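Local atomic coordinates of hypothetical membrane protein (Corynebacterium glutamicum, PDB entry 6JSC), a protein that binds heme through its C-terminal HtaA domain, the part present here, and probably passes it along the heme uptake machinery of Corynebacteria. Residues 85-90 with 121-126. The protein carries 1 engineered substitution. Numbering follows the deposited sequence.
Sequences ISFNGN and SALNVS. With NA (sodium ion), chain D.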
loop_
_atom_site.group_PDB
_atom_site.type_symbol
_atom_site.label_atom_id
_atom_site.label_comp_id
_atom_site.label_asym_id
_atom_site.label_seq_id
_atom_site.Cartn_x
_atom_site.Cartn_y
_atom_site.Cartn_z
ATOM N N ILE A 85 -2.758 4.141 5.207
ATOM C CA ILE A 85 -4.123 3.631 5.204
ATOM C C ILE A 85 -5.008 4.715 5.800
ATOM O O ILE A 85 -4.892 5.045 6.987
ATOM C CB ILE A 85 -4.235 2.336 6.015
ATOM C CG1 ILE A 85 -3.370 1.235 5.402
ATOM C CG2 ILE A 85 -5.700 1.899 6.094
ATOM C CD1 ILE A 85 -3.197 0.021 6.317
ATOM N N SER A 86 -5.883 5.290 4.974
ATOM C CA SER A 86 -6.842 6.293 5.408
ATOM C C SER A 86 -8.235 5.681 5.320
ATOM O O SER A 86 -8.542 4.966 4.362
ATOM C CB SER A 86 -6.733 7.517 4.495
ATOM O OG SER A 86 -7.589 8.567 4.903
ATOM N N PHE A 87 -9.073 5.932 6.328
ATOM C CA PHE A 87 -10.390 5.314 6.361
ATOM C C PHE A 87 -11.422 6.286 6.906
ATOM O O PHE A 87 -11.114 7.175 7.707
ATOM C CB PHE A 87 -10.425 3.967 7.120
ATOM C CG PHE A 87 -10.050 4.057 8.577
ATOM C CD1 PHE A 87 -8.725 3.927 8.979
ATOM C CD2 PHE A 87 -11.018 4.245 9.547
ATOM C CE1 PHE A 87 -8.386 3.996 10.319
ATOM C CE2 PHE A 87 -10.684 4.321 10.882
ATOM C CZ PHE A 87 -9.370 4.185 11.270
ATOM N N ASN A 88 -12.660 6.103 6.448
ATOM C CA ASN A 88 -13.814 6.872 6.909
ATOM C C ASN A 88 -14.968 5.878 6.893
ATOM O O ASN A 88 -15.511 5.564 5.828
ATOM C CB ASN A 88 -14.092 8.058 5.992
ATOM C CG ASN A 88 -15.113 9.025 6.570
ATOM O OD1 ASN A 88 -15.997 8.642 7.342
ATOM N ND2 ASN A 88 -14.996 10.292 6.193
ATOM N N GLY A 89 -15.339 5.384 8.069
ATOM C CA GLY A 89 -16.238 4.249 8.081
ATOM C C GLY A 89 -15.585 3.084 7.366
ATOM O O GLY A 89 -14.362 2.903 7.405
ATOM N N ASN A 90 -16.395 2.315 6.648
ATOM C CA ASN A 90 -15.933 1.071 6.050
ATOM C C ASN A 90 -15.313 1.250 4.671
ATOM O O ASN A 90 -15.136 0.260 3.955
ATOM C CB ASN A 90 -17.073 0.053 6.001
ATOM C CG ASN A 90 -17.599 -0.283 7.379
ATOM O OD1 ASN A 90 -18.791 -0.151 7.651
ATOM N ND2 ASN A 90 -16.704 -0.707 8.265
ATOM N N SER A 121 -13.794 -5.173 4.784
ATOM C CA SER A 121 -14.628 -6.296 5.172
ATOM C C SER A 121 -14.693 -6.464 6.678
ATOM O O SER A 121 -15.647 -7.067 7.183
ATOM C CB SER A 121 -14.089 -7.588 4.547
ATOM O OG SER A 121 -12.763 -7.837 4.982
ATOM N N ALA A 122 -13.688 -5.966 7.391
ATOM C CA ALA A 122 -13.706 -5.885 8.840
ATOM C C ALA A 122 -12.971 -4.613 9.213
ATOM O O ALA A 122 -11.951 -4.292 8.608
ATOM C CB ALA A 122 -13.009 -7.098 9.471
ATOM N N LEU A 123 -13.517 -3.877 10.175
ATOM C CA LEU A 123 -12.864 -2.670 10.672
ATOM C C LEU A 123 -13.361 -2.451 12.090
ATOM O O LEU A 123 -14.552 -2.197 12.299
ATOM C CB LEU A 123 -13.171 -1.460 9.791
ATOM C CG LEU A 123 -12.456 -0.177 10.231
ATOM C CD1 LEU A 123 -10.951 -0.382 10.260
ATOM C CD2 LEU A 123 -12.806 0.959 9.293
ATOM N N ASN A 124 -12.461 -2.572 13.060
ATOM C CA ASN A 124 -12.783 -2.368 14.463
ATOM C C ASN A 124 -11.966 -1.190 14.966
ATOM O O ASN A 124 -10.751 -1.139 14.748
ATOM C CB ASN A 124 -12.445 -3.620 15.279
ATOM C CG ASN A 124 -13.073 -4.885 14.706
ATOM O OD1 ASN A 124 -12.369 -5.814 14.307
ATOM N ND2 ASN A 124 -14.400 -4.930 14.674
ATOM N N VAL A 125 -12.628 -0.236 15.613
ATOM C CA VAL A 125 -11.962 0.920 16.199
ATOM C C VAL A 125 -12.494 1.094 17.615
ATOM O O VAL A 125 -13.710 1.176 17.818
ATOM C CB VAL A 125 -12.199 2.197 15.370
ATOM C CG1 VAL A 125 -11.538 3.377 16.030
ATOM C CG2 VAL A 125 -11.672 2.028 13.948
ATOM N N SER A 126 -11.592 1.140 18.590
ATOM C CA SER A 126 -11.972 1.299 19.987
ATOM C C SER A 126 -10.991 2.261 20.653
ATOM O O SER A 126 -10.119 2.846 20.000
ATOM C CB SER A 126 -11.992 -0.057 20.698
ATOM O OG SER A 126 -10.668 -0.555 20.836
HETATM NA NA NA D . -7.503 9.740 6.963
HETATM O O HOH W 1 -9.819 9.761 6.931
HETATM O O HOH W 2 -7.630 10.913 9.036
HETATM O O HOH W 3 -7.105 11.754 5.762
#
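Phe87 lies against Leu123 and Val125 near the end of strand 76-88, while Ser86, just before it, turns to the other side of the strand. The hydroxyl of Ser86, with OG anti to the backbone N (chi1 -177°), binds a sodium ion at 2.4 Å from OG to the metal. Ser60 OG and Gly59 O, from the neighbouring strand 58-62, and three waters complete the site. One of these waters donates a hydrogen bond of 3.0 Å to Phe87 O, tying the backbone of the next residue to the metal shell.

At Phe87 the chi1 of 62° places CG between the backbone N and the carbonyl carbon, and the ring reaches across to the second segment. Its CD2 meets Leu123 CD2 at 3.7 Å, and farther out CE2 lies 4.0 Å from Val125 CG2, both methyls approaching the ring obliquely. Strands 76-88 and 113-125 are not paired directly here; each pairs antiparallel with strand 91-101 in the beta-rich HtaA domain, and the contact joins them through side chains at an end remote from the heme. Val52 touches both Phe87 and Val125, Phe120 adds to the packing on Phe87, and Phe161 of strand 159-166 touches Leu123.

Beyond the strand, Gly89 turns with a positive phi of 61°, and its carbonyl oxygen comes within 3.1 Å of Leu123 CD2, a close approach to a methyl. The same branch of Leu123 therefore touches both the Phe87 ring and this carbonyl. Asn90 follows at the exposed margin, where its amide ND2 approaches Leu123 CB to 3.9 Å.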